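Local coordinates for protein malonate decarboxylase subunit alpha (Acinetobacter baumannii ATCC 17978, PDB 6MPR) that probably serves as the acyl-carrier-protein transferase subunit of malonate decarboxylase, exchanging the acetyl group on the carrier protein for malonyl and releasing acetate, at residues Asn262-His268 against Lys293-Thr299; Val315-Cys320 against Asp336-Thr340; Ile254-Glu259 against Tyr284-Leu290. All coordinates share one frame; numbering follows the deposited sequence.

Contact 1: residues Asn262-His268 against Lys293-Thr299; sequences NVQSLNH and KICRNWT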
# COMPACT_ATOMS: atom_id res chain seq x y z
N ASN A 262 -12.43 -19.92 -8.56
CA ASN A 262 -12.11 -19.21 -9.81
C ASN A 262 -11.03 -18.15 -9.59
O ASN A 262 -11.17 -16.99 -9.99
CB ASN A 262 -13.38 -18.61 -10.41
CG ASN A 262 -13.22 -18.23 -11.88
OD1 ASN A 262 -12.55 -18.94 -12.64
ND2 ASN A 262 -13.83 -17.12 -12.28
N VAL A 263 -9.93 -18.56 -8.97
CA VAL A 263 -8.83 -17.66 -8.64
C VAL A 263 -8.09 -17.28 -9.92
O VAL A 263 -7.52 -18.15 -10.60
CB VAL A 263 -7.88 -18.30 -7.63
CG1 VAL A 263 -6.65 -17.42 -7.36
CG2 VAL A 263 -8.63 -18.63 -6.33
N GLN A 264 -8.11 -15.99 -10.27
CA GLN A 264 -7.44 -15.46 -11.44
C GLN A 264 -6.07 -14.88 -11.15
O GLN A 264 -5.22 -14.84 -12.05
CB GLN A 264 -8.27 -14.33 -12.09
CG GLN A 264 -9.69 -14.68 -12.40
CD GLN A 264 -9.78 -15.83 -13.36
OE1 GLN A 264 -9.29 -15.74 -14.49
NE2 GLN A 264 -10.38 -16.93 -12.92
N SER A 265 -5.86 -14.38 -9.93
CA SER A 265 -4.64 -13.64 -9.59
C SER A 265 -4.19 -14.06 -8.20
O SER A 265 -5.02 -14.34 -7.33
CB SER A 265 -4.89 -12.13 -9.64
OG SER A 265 -5.98 -11.76 -8.82
N LEU A 266 -2.87 -14.10 -7.99
CA LEU A 266 -2.40 -14.67 -6.73
C LEU A 266 -0.93 -14.38 -6.52
O LEU A 266 -0.19 -14.01 -7.45
CB LEU A 266 -2.64 -16.19 -6.70
CG LEU A 266 -1.76 -17.10 -7.57
CD1 LEU A 266 -2.09 -18.54 -7.26
CD2 LEU A 266 -1.92 -16.84 -9.09
N ASN A 267 -0.51 -14.54 -5.27
CA ASN A 267 0.88 -14.66 -4.86
C ASN A 267 1.10 -16.01 -4.19
O ASN A 267 0.23 -16.52 -3.47
CB ASN A 267 1.24 -13.53 -3.91
CG ASN A 267 2.61 -13.71 -3.25
OD1 ASN A 267 2.70 -14.08 -2.07
ND2 ASN A 267 3.68 -13.42 -4.00
N HIS A 268 2.26 -16.60 -4.46
CA HIS A 268 2.74 -17.80 -3.78
C HIS A 268 3.87 -17.42 -2.84
O HIS A 268 4.86 -16.83 -3.28
CB HIS A 268 3.31 -18.84 -4.75
CG HIS A 268 2.29 -19.64 -5.48
ND1 HIS A 268 2.64 -20.60 -6.40
CD2 HIS A 268 0.94 -19.67 -5.41
CE1 HIS A 268 1.55 -21.18 -6.88
NE2 HIS A 268 0.50 -20.63 -6.28
N LYS A 293 -8.23 -20.30 -17.26
CA LYS A 293 -9.37 -20.12 -16.36
C LYS A 293 -8.97 -19.79 -14.94
O LYS A 293 -9.83 -19.36 -14.16
CB LYS A 293 -10.24 -21.38 -16.32
CG LYS A 293 -10.81 -21.76 -17.67
CD LYS A 293 -11.68 -22.99 -17.56
CE LYS A 293 -11.99 -23.53 -18.95
NZ LYS A 293 -12.53 -24.92 -18.85
N ILE A 294 -7.70 -20.04 -14.58
CA ILE A 294 -7.17 -19.77 -13.24
C ILE A 294 -5.72 -19.34 -13.38
O ILE A 294 -5.03 -19.68 -14.35
CB ILE A 294 -7.26 -20.98 -12.28
CG1 ILE A 294 -6.40 -22.14 -12.81
CG2 ILE A 294 -8.72 -21.44 -12.10
CD1 ILE A 294 -6.22 -23.27 -11.81
N CYS A 295 -5.25 -18.59 -12.39
CA CYS A 295 -3.82 -18.32 -12.21
C CYS A 295 -3.22 -17.58 -13.41
O CYS A 295 -2.13 -17.92 -13.89
CB CYS A 295 -3.05 -19.61 -11.95
SG CYS A 295 -3.64 -20.57 -10.52
N ARG A 296 -3.90 -16.52 -13.84
CA ARG A 296 -3.45 -15.75 -15.00
C ARG A 296 -2.47 -14.65 -14.64
O ARG A 296 -1.46 -14.45 -15.34
CB ARG A 296 -4.66 -15.16 -15.72
CG ARG A 296 -5.56 -16.22 -16.31
CD ARG A 296 -6.58 -15.62 -17.26
NE ARG A 296 -7.57 -14.84 -16.55
CZ ARG A 296 -7.74 -13.53 -16.68
NH1 ARG A 296 -6.98 -12.84 -17.52
NH2 ARG A 296 -8.68 -12.91 -15.97
N ASN A 297 -2.71 -13.93 -13.55
CA ASN A 297 -1.96 -12.72 -13.23
C ASN A 297 -1.30 -12.87 -11.87
O ASN A 297 -1.96 -13.19 -10.89
CB ASN A 297 -2.90 -11.51 -13.26
CG ASN A 297 -3.68 -11.44 -14.55
OD1 ASN A 297 -3.10 -11.24 -15.62
ND2 ASN A 297 -4.99 -11.61 -14.46
N TRP A 298 0.01 -12.62 -11.81
CA TRP A 298 0.78 -12.94 -10.63
C TRP A 298 1.51 -11.72 -10.07
O TRP A 298 1.97 -10.84 -10.81
CB TRP A 298 1.80 -14.03 -10.94
CG TRP A 298 1.22 -15.35 -11.40
CD1 TRP A 298 0.55 -15.61 -12.58
CD2 TRP A 298 1.28 -16.58 -10.70
NE1 TRP A 298 0.19 -16.93 -12.63
CE2 TRP A 298 0.64 -17.56 -11.50
CE3 TRP A 298 1.83 -16.97 -9.47
CZ2 TRP A 298 0.53 -18.89 -11.11
CZ3 TRP A 298 1.71 -18.30 -9.08
CH2 TRP A 298 1.08 -19.25 -9.90
N THR A 299 1.62 -11.68 -8.75
CA THR A 299 2.60 -10.87 -8.05
C THR A 299 3.61 -11.85 -7.47
O THR A 299 3.28 -12.60 -6.54
CB THR A 299 1.98 -10.00 -6.96
OG1 THR A 299 1.26 -10.84 -6.04
CG2 THR A 299 1.02 -8.99 -7.57
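Gln264 and Arg296 run side by side, and the glutamine amide is pinned at both ends. Its OE1 takes Arg296 NE at 2.8 Å and, more loosely, Arg296 NH2 at 3.3 Å, a side-on grip lying in the guanidinium plane. Its NE2 gives to Lys293 O at 2.8 Å and also to Asn262 O, so the amide cannot easily rotate. A bend at chi2 (-60°) folds the Gln264 chain back for this, while NH1 of Arg296 holds a salt bridge to Glu316.

The other polar links are mostly backbone. Gln264 O accepts from both Arg296 N and Asn297 N; Leu266 N then donates to Asn297 O, and Thr299 N to Leu266 O. Beyond them Asn267 ND2 reaches Thr299 O at 2.7 Å, almost straight at 177°.

Apolar contacts gather on the face carrying Leu266 and Trp298. Leu266 CD2 sits 3.5 Å from the centroid of the indole six-membered ring, nearly on its normal, a CH-pi contact. The indole in turn points its edge at the face of His268, a T-shaped pair with centroids 4.9 Å apart, and the imidazole is held by Tyr258 and Glu278.

Ser265 with Asn297 and Leu266 with Trp298 are parallel bridges, pairing the two strands of a beta-alpha-beta unit whose connection runs through helix 272-287.

Contact 2: residues Val315-Cys320 against Asp336-Thr340; sequences VESVHC and DVFFT
Val318 O receives the shortest polar bond here, 2.6 Å from a water that in turn accepts a hydrogen bond from Phe339 N and so bridges the two backbones. The Phe339 ring brings its edge to the same carbonyl oxygen, with CD1 3.3 Å away. One direct backbone bond joins the segments, Val318 N to Val337 O at 3.0 Å; Ser317 CA makes a CH...O contact to that oxygen. A second water donates to both Glu316 O and Asp336 O.

Strand 317-319 is the outermost strand at this end of the mixed sheet within the chain, next to strand 297-299. Segment 336-340 runs along its other side in nearly the same direction without forming a regular strand.

Val337 CG1 sits over the touching methyls Val315 CG1 and Val318 CG2, at 4.0 and 3.9 Å. Val318 lies alongside Phe338, with Val318 CB 3.8 Å from Phe338 CE1. Cys320 SG meets the edge of that ring as a sulfur-aromatic contact. With CG anti to the backbone N (chi1 -168°), His319 turns its imidazole edge onto the face of Phe339, a T-shaped pair with planes at 75°. Asp336 is taken by backbone nitrogens of Lys22 and Arg23 of the second subunit.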
# COMPACT_ATOMS: atom_id res chain seq x y z
N VAL A 315 0.48 -18.40 -17.70
CA VAL A 315 0.86 -17.20 -16.96
C VAL A 315 0.81 -16.02 -17.93
O VAL A 315 1.65 -15.92 -18.83
CB VAL A 315 2.25 -17.34 -16.35
CG1 VAL A 315 2.64 -16.04 -15.65
CG2 VAL A 315 2.31 -18.51 -15.37
N GLU A 316 -0.13 -15.11 -17.69
CA GLU A 316 -0.32 -13.96 -18.58
C GLU A 316 0.50 -12.75 -18.17
O GLU A 316 0.93 -11.99 -19.04
CB GLU A 316 -1.80 -13.61 -18.66
CG GLU A 316 -2.52 -14.71 -19.45
CD GLU A 316 -4.03 -14.58 -19.49
OE1 GLU A 316 -4.67 -15.59 -19.85
OE2 GLU A 316 -4.56 -13.50 -19.15
N SER A 317 0.73 -12.56 -16.88
CA SER A 317 1.45 -11.39 -16.40
C SER A 317 2.09 -11.72 -15.06
O SER A 317 1.52 -12.44 -14.24
CB SER A 317 0.51 -10.19 -16.26
OG SER A 317 -0.41 -10.39 -15.20
N VAL A 318 3.29 -11.18 -14.85
CA VAL A 318 3.97 -11.27 -13.56
C VAL A 318 4.56 -9.91 -13.27
O VAL A 318 5.33 -9.38 -14.08
CB VAL A 318 5.09 -12.33 -13.56
CG1 VAL A 318 5.76 -12.40 -12.19
CG2 VAL A 318 4.56 -13.67 -13.98
N HIS A 319 4.20 -9.34 -12.12
CA HIS A 319 4.89 -8.20 -11.54
C HIS A 319 5.75 -8.68 -10.37
O HIS A 319 5.30 -9.52 -9.59
CB HIS A 319 3.91 -7.13 -11.05
CG HIS A 319 4.58 -5.84 -10.72
ND1 HIS A 319 4.95 -5.51 -9.43
CD2 HIS A 319 5.03 -4.84 -11.52
CE1 HIS A 319 5.57 -4.35 -9.45
NE2 HIS A 319 5.64 -3.92 -10.70
N CYS A 320 6.97 -8.15 -10.25
CA CYS A 320 8.01 -8.76 -9.42
C CYS A 320 8.43 -7.84 -8.28
O CYS A 320 8.61 -6.63 -8.49
CB CYS A 320 9.26 -9.09 -10.23
SG CYS A 320 9.02 -10.29 -11.53
N ASP A 336 6.39 -9.99 -23.00
CA ASP A 336 4.92 -9.97 -22.97
C ASP A 336 4.37 -10.31 -21.59
O ASP A 336 3.25 -9.90 -21.26
CB ASP A 336 4.35 -10.94 -24.02
CG ASP A 336 4.36 -10.34 -25.41
OD1 ASP A 336 4.51 -9.11 -25.51
OD2 ASP A 336 4.22 -11.09 -26.41
N VAL A 337 5.13 -11.03 -20.78
CA VAL A 337 4.68 -11.51 -19.48
C VAL A 337 5.16 -10.62 -18.35
O VAL A 337 4.38 -10.27 -17.46
CB VAL A 337 5.14 -12.97 -19.27
CG1 VAL A 337 4.79 -13.44 -17.86
CG2 VAL A 337 4.48 -13.85 -20.33
N PHE A 338 6.44 -10.23 -18.37
CA PHE A 338 7.08 -9.49 -17.29
C PHE A 338 7.07 -7.99 -17.58
O PHE A 338 6.78 -7.54 -18.69
CB PHE A 338 8.52 -9.98 -17.09
CG PHE A 338 8.62 -11.42 -16.61
CD1 PHE A 338 8.50 -11.72 -15.26
CD2 PHE A 338 8.80 -12.45 -17.52
CE1 PHE A 338 8.56 -13.02 -14.81
CE2 PHE A 338 8.86 -13.78 -17.07
CZ PHE A 338 8.74 -14.06 -15.71
N PHE A 339 7.41 -7.20 -16.55
CA PHE A 339 7.54 -5.75 -16.69
C PHE A 339 9.01 -5.42 -16.95
O PHE A 339 9.85 -5.58 -16.07
CB PHE A 339 7.00 -5.03 -15.45
CG PHE A 339 5.49 -5.07 -15.34
CD1 PHE A 339 4.85 -6.19 -14.83
CD2 PHE A 339 4.72 -3.99 -15.78
CE1 PHE A 339 3.45 -6.24 -14.74
CE2 PHE A 339 3.32 -4.03 -15.68
CZ PHE A 339 2.69 -5.16 -15.15
N THR A 340 9.31 -4.97 -18.16
CA THR A 340 10.68 -4.74 -18.58
C THR A 340 10.80 -3.34 -19.16
O THR A 340 9.84 -2.81 -19.74
CB THR A 340 11.14 -5.76 -19.63
OG1 THR A 340 10.35 -5.64 -20.80
CG2 THR A 340 11.05 -7.19 -19.07
O HOH W 1 1.36 -9.30 -19.32
O HOH W 2 7.78 -8.46 -13.99

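Contact 3: residues Ile254-Glu259 against Tyr284-Leu290; sequences IRGIYE and YGESLGL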
# COMPACT_ATOMS: atom_id res chain seq x y z
N ILE A 254 -5.17 -26.81 -6.14
CA ILE A 254 -5.65 -26.44 -7.47
C ILE A 254 -7.13 -26.77 -7.62
O ILE A 254 -7.93 -25.96 -8.10
CB ILE A 254 -4.82 -27.14 -8.56
CG1 ILE A 254 -3.41 -26.56 -8.56
CG2 ILE A 254 -5.52 -27.00 -9.92
CD1 ILE A 254 -2.40 -27.31 -9.41
N ARG A 255 -7.50 -27.98 -7.22
CA ARG A 255 -8.87 -28.45 -7.37
C ARG A 255 -9.78 -27.84 -6.30
O ARG A 255 -10.86 -27.32 -6.61
CB ARG A 255 -8.86 -29.97 -7.29
CG ARG A 255 -10.20 -30.64 -7.43
CD ARG A 255 -10.56 -30.86 -8.88
NE ARG A 255 -11.79 -31.64 -8.99
CZ ARG A 255 -12.57 -31.66 -10.06
NH1 ARG A 255 -12.25 -30.94 -11.13
NH2 ARG A 255 -13.67 -32.40 -10.07
N GLY A 256 -9.35 -27.87 -5.05
CA GLY A 256 -10.19 -27.47 -3.94
C GLY A 256 -10.19 -26.00 -3.59
O GLY A 256 -11.02 -25.59 -2.78
N ILE A 257 -9.28 -25.20 -4.16
CA ILE A 257 -9.24 -23.77 -3.88
C ILE A 257 -9.26 -22.95 -5.16
O ILE A 257 -10.16 -22.12 -5.38
CB ILE A 257 -8.02 -23.40 -3.01
CG1 ILE A 257 -7.95 -24.29 -1.75
CG2 ILE A 257 -8.10 -21.93 -2.61
CD1 ILE A 257 -6.78 -23.95 -0.81
N TYR A 258 -8.25 -23.14 -6.03
CA TYR A 258 -8.13 -22.28 -7.21
C TYR A 258 -9.30 -22.49 -8.16
O TYR A 258 -9.95 -21.53 -8.59
CB TYR A 258 -6.82 -22.54 -7.96
CG TYR A 258 -5.53 -22.20 -7.22
CD1 TYR A 258 -5.54 -21.66 -5.93
CD2 TYR A 258 -4.30 -22.41 -7.83
CE1 TYR A 258 -4.34 -21.36 -5.28
CE2 TYR A 258 -3.12 -22.10 -7.19
CZ TYR A 258 -3.15 -21.59 -5.92
OH TYR A 258 -1.96 -21.31 -5.31
N GLU A 259 -9.57 -23.75 -8.50
CA GLU A 259 -10.71 -24.06 -9.35
C GLU A 259 -12.03 -23.71 -8.65
O GLU A 259 -12.92 -23.10 -9.25
CB GLU A 259 -10.69 -25.53 -9.74
CG GLU A 259 -11.76 -25.88 -10.77
CD GLU A 259 -11.78 -27.34 -11.16
OE1 GLU A 259 -11.00 -28.15 -10.60
OE2 GLU A 259 -12.58 -27.69 -12.05
N TYR A 284 -1.39 -31.57 -14.21
CA TYR A 284 -2.66 -31.79 -13.53
C TYR A 284 -3.67 -30.70 -13.86
O TYR A 284 -4.84 -30.98 -14.13
CB TYR A 284 -2.42 -31.87 -12.02
CG TYR A 284 -3.67 -32.10 -11.21
CD1 TYR A 284 -4.39 -33.28 -11.33
CD2 TYR A 284 -4.10 -31.15 -10.29
CE1 TYR A 284 -5.53 -33.51 -10.56
CE2 TYR A 284 -5.24 -31.36 -9.51
CZ TYR A 284 -5.95 -32.54 -9.66
OH TYR A 284 -7.07 -32.75 -8.89
N GLY A 285 -3.23 -29.44 -13.88
CA GLY A 285 -4.13 -28.36 -14.24
C GLY A 285 -4.66 -28.51 -15.65
O GLY A 285 -5.84 -28.29 -15.91
N GLU A 286 -3.79 -28.92 -16.58
CA GLU A 286 -4.21 -29.16 -17.96
C GLU A 286 -5.22 -30.29 -18.05
O GLU A 286 -6.19 -30.21 -18.82
CB GLU A 286 -2.98 -29.46 -18.83
CG GLU A 286 -3.29 -29.89 -20.25
CD GLU A 286 -3.97 -28.83 -21.07
OE1 GLU A 286 -4.67 -29.20 -22.04
OE2 GLU A 286 -3.82 -27.62 -20.75
N SER A 287 -5.02 -31.35 -17.28
CA SER A 287 -5.96 -32.47 -17.27
C SER A 287 -7.35 -32.07 -16.77
O SER A 287 -8.34 -32.73 -17.14
CB SER A 287 -5.41 -33.61 -16.41
OG SER A 287 -5.66 -33.36 -15.04
N LEU A 288 -7.45 -31.01 -15.97
CA LEU A 288 -8.72 -30.47 -15.49
C LEU A 288 -9.31 -29.43 -16.43
O LEU A 288 -10.39 -28.90 -16.15
CB LEU A 288 -8.54 -29.86 -14.08
CG LEU A 288 -8.07 -30.80 -12.97
CD1 LEU A 288 -7.81 -30.04 -11.68
CD2 LEU A 288 -9.08 -31.93 -12.75
N GLY A 289 -8.62 -29.13 -17.54
CA GLY A 289 -9.11 -28.16 -18.51
C GLY A 289 -9.04 -26.72 -18.05
O GLY A 289 -9.84 -25.89 -18.51
N LEU A 290 -8.10 -26.38 -17.17
CA LEU A 290 -8.13 -25.11 -16.47
C LEU A 290 -7.23 -24.02 -17.08
O LEU A 290 -7.17 -22.92 -16.51
CB LEU A 290 -7.74 -25.31 -15.00
CG LEU A 290 -8.71 -26.17 -14.17
CD1 LEU A 290 -8.16 -26.41 -12.75
CD2 LEU A 290 -10.09 -25.54 -14.12
O HOH W 3 -12.27 -29.49 -14.19
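Leu288 is the bump that fills the hollow between Ile254, Arg255 and Glu259. Its CD1 tip comes to 4.2 Å from Ile254 CG2 and 4.0 Å from Arg255 CD, with the carboxylate oxygen OE1 of Glu259 also against it, while the other branch, CD2, meets Arg255 NH1 at 3.7 Å. The same CD1 also rests on one face of the Tyr284 ring, off toward the rim, holding the leucine between that ring and the facing helix.

Leu290 fills the next hollow along. Its CD1 touches Ile254 CG2 at 3.9 Å, and the extended stem of Glu259 crosses it at about a right angle, with CG 3.8 Å from Leu290 CD2. On the far side of Leu288, Tyr284 presents its edge: the hydroxyl OH sits 3.7 Å from Arg255 CB, and Ile254 CD1 lies loosely near the ring plane.

The polar groups run round the outside of this packing. A bend at chi2 (85°) turns the Arg255 chain forward along its helix, where NH1 forms a salt bridge with Glu259 OE1, weak as a hydrogen bond. Through OE2 Glu259 shares a water with Leu288 O, the one bridge between polar groups of the two segments.

A pi-type turn in 254-259, with Glu259 N bonded to Ile254 O, shapes one wall. The other is set by the Schellman motif at Gly289, which ends helix 272-287 and turns the chain so that Leu290 follows Leu288 into the interface. The arrangement is that of two neighbouring helices packed together on one face of an alpha/beta sheet.

In the fold
Contacts 1 and 2 belong to the same mixed sheet: strands 297-299 and 317-319 are neighbours in it, tied by the Trp298 N to Ser317 O bond and by Asn297 with Ser317. Contact 1 is regular parallel strand pairing, whereas contact 2, at the sheet's end, has a single direct backbone bond, helped by two bridging waters and by aliphatic and aromatic packing; both are buried and both touch the second subunit. Contact 3 is partly exposed and joins the helices before and after strand 265-268, by hydrocarbon packing rimmed with charge. Tyr258 links it to contact 1, reaching His268 and Cys295. Contacts 2 and 3 do not touch, their nearest atoms lying about 8 Å apart.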